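Local coordinates for protein sulfate adenylyltransferase (Allochromatium vinosum, PDB 4DNX) that catalyses the reaction of sulfate with ATP to give adenosine 5'-phosphosulfate and diphosphate, at residues A240-A245 and Q385-Y390. Numbering follows the deposited sequence.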
loop_
_atom_site.group_PDB
_atom_site.type_symbol
_atom_site.label_atom_id
_atom_site.label_comp_id
_atom_site.label_asym_id
_atom_site.label_seq_id
_atom_site.Cartn_x
_atom_site.Cartn_y
_atom_site.Cartn_z
ATOM N N ALA A 240 13.812 8.508 4.271
ATOM C CA ALA A 240 12.545 7.840 4.541
ATOM C C ALA A 240 12.607 6.637 5.498
ATOM O O ALA A 240 11.765 6.574 6.425
ATOM C CB ALA A 240 11.872 7.442 3.218
ATOM N N PRO A 241 13.532 5.688 5.321
ATOM C CA PRO A 241 13.554 4.532 6.241
ATOM C C PRO A 241 13.764 4.950 7.700
ATOM O O PRO A 241 13.180 4.347 8.622
ATOM C CB PRO A 241 14.770 3.719 5.774
ATOM C CG PRO A 241 14.992 4.121 4.397
ATOM C CD PRO A 241 14.564 5.532 4.268
ATOM N N VAL A 242 14.613 5.954 7.915
ATOM C CA VAL A 242 14.946 6.390 9.264
ATOM C C VAL A 242 13.730 7.160 9.811
ATOM O O VAL A 242 13.342 6.976 10.970
ATOM C CB VAL A 242 16.266 7.240 9.260
ATOM C CG1 VAL A 242 16.619 7.759 10.684
ATOM C CG2 VAL A 242 17.427 6.399 8.692
ATOM N N ARG A 243 13.116 8.016 8.986
ATOM C CA ARG A 243 11.944 8.784 9.397
ATOM C C ARG A 243 10.824 7.822 9.798
ATOM O O ARG A 243 10.192 7.983 10.857
ATOM C CB ARG A 243 11.433 9.694 8.246
ATOM C CG ARG A 243 10.398 10.682 8.744
ATOM C CD ARG A 243 9.259 11.023 7.799
ATOM N NE ARG A 243 9.072 10.117 6.652
ATOM C CZ ARG A 243 8.987 10.547 5.400
ATOM N NH1 ARG A 243 9.103 11.847 5.157
ATOM N NH2 ARG A 243 8.796 9.683 4.394
ATOM N N ASP A 244 10.626 6.797 8.957
ATOM C CA ASP A 244 9.556 5.815 9.198
ATOM C C ASP A 244 9.807 5.060 10.495
ATOM O O ASP A 244 8.880 4.908 11.298
ATOM C CB ASP A 244 9.508 4.803 8.043
ATOM C CG ASP A 244 8.893 5.378 6.779
ATOM O OD1 ASP A 244 8.440 6.552 6.768
ATOM O OD2 ASP A 244 8.856 4.614 5.772
ATOM N N ALA A 245 11.039 4.578 10.699
ATOM C CA ALA A 245 11.366 3.857 11.943
ATOM C C ALA A 245 11.093 4.732 13.176
ATOM O O ALA A 245 10.558 4.255 14.185
ATOM C CB ALA A 245 12.815 3.429 11.948
ATOM N N GLN A 385 17.538 7.399 19.816
ATOM C CA GLN A 385 18.570 6.423 19.446
ATOM C C GLN A 385 18.584 6.154 17.926
ATOM O O GLN A 385 19.672 6.072 17.313
ATOM C CB GLN A 385 18.438 5.102 20.195
ATOM C CG GLN A 385 19.681 4.267 20.118
ATOM C CD GLN A 385 20.862 4.980 20.800
ATOM O OE1 GLN A 385 20.759 5.407 21.959
ATOM N NE2 GLN A 385 21.951 5.166 20.061
ATOM N N ILE A 386 17.401 6.021 17.352
ATOM C CA ILE A 386 17.253 5.764 15.903
ATOM C C ILE A 386 17.943 6.886 15.098
ATOM O O ILE A 386 18.760 6.620 14.192
ATOM C CB ILE A 386 15.799 5.598 15.514
ATOM C CG1 ILE A 386 15.313 4.211 15.952
ATOM C CG2 ILE A 386 15.558 5.828 13.965
ATOM C CD1 ILE A 386 13.809 4.069 15.856
ATOM N N LEU A 387 17.651 8.124 15.485
ATOM C CA LEU A 387 18.265 9.294 14.826
ATOM C C LEU A 387 19.784 9.396 15.095
ATOM O O LEU A 387 20.572 9.681 14.175
ATOM C CB LEU A 387 17.519 10.576 15.210
ATOM C CG LEU A 387 16.091 10.545 14.608
ATOM C CD1 LEU A 387 15.217 11.611 15.203
ATOM C CD2 LEU A 387 16.174 10.683 13.064
ATOM N N MET A 388 20.222 9.146 16.329
ATOM C CA MET A 388 21.661 9.243 16.635
ATOM C C MET A 388 22.447 8.205 15.867
ATOM O O MET A 388 23.571 8.472 15.420
ATOM C CB MET A 388 21.931 9.102 18.131
ATOM C CG MET A 388 21.550 10.370 18.832
ATOM S SD MET A 388 21.964 10.407 20.553
ATOM C CE MET A 388 20.758 9.208 21.133
ATOM N N ASP A 389 21.838 7.030 15.691
ATOM C CA ASP A 389 22.499 5.931 14.991
ATOM C C ASP A 389 22.649 6.310 13.532
ATOM O O ASP A 389 23.731 6.079 12.957
ATOM C CB ASP A 389 21.721 4.613 15.131
ATOM C CG ASP A 389 21.947 3.933 16.486
ATOM O OD1 ASP A 389 22.734 4.427 17.313
ATOM O OD2 ASP A 389 21.281 2.908 16.740
ATOM N N TYR A 390 21.604 6.936 12.979
ATOM C CA TYR A 390 21.623 7.441 11.617
ATOM C C TYR A 390 22.743 8.484 11.452
ATOM O O TYR A 390 23.593 8.332 10.571
ATOM C CB TYR A 390 20.281 8.021 11.198
ATOM C CG TYR A 390 20.404 8.909 9.995
ATOM C CD1 TYR A 390 20.749 8.365 8.756
ATOM C CD2 TYR A 390 20.240 10.293 10.107
ATOM C CE1 TYR A 390 20.896 9.177 7.627
ATOM C CE2 TYR A 390 20.381 11.123 8.986
ATOM C CZ TYR A 390 20.704 10.549 7.754
ATOM O OH TYR A 390 20.833 11.348 6.637
#
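Val242 and Ile386 lie at the closest point between segments 240-245 and 385-390, their CA atoms 7.1 Å apart, where the two helices run nearly antiparallel, with 160° between their directions and axes 9.7 Å apart at closest approach. Val242 carries most of the side-chain contact, which is apolar. Its CG1 lies anti to the backbone N (chi1 178°), which sends that methyl straight among three side chains of the opposite helix: it meets Tyr390 CB at 3.7 Å and Leu387 CD2 at 3.8 Å, with Ile386 CG2 little farther off. The second methyl, CG2, lies obliquely beside the phenol ring, 3.9 Å from Tyr390 CD1, the side chains of Val242 and Tyr390 crossing at about a right angle. Helix 240-254 follows strand 223-230 and leads into strand 260-266, the outermost strand on that side of the five-stranded parallel sheet of the Rossmann-like domain; helix 381-393, near the C-terminus, lies against the N-terminal part of helix 240-254. About one turn after Val242, Ala245 is met by the delta methyl of Ile386, extended by a chi2 of 168°, so that CD1 stands 3.7 Å from Ala245 O and 4.1 Å from Ala245 CB. The same carbonyl oxygen is hydrogen-bonded to Thr249 OG1. An alanine in place of Val242 would remove both methyls and would probably leave Leu387 CD2 without its mate across the interface and a gap beside the Tyr390 ring. Leu387 also packs on Leu368 of helix 361-369 and on His205, while Tyr390 reaches Pro239, just ahead of helix 240-254.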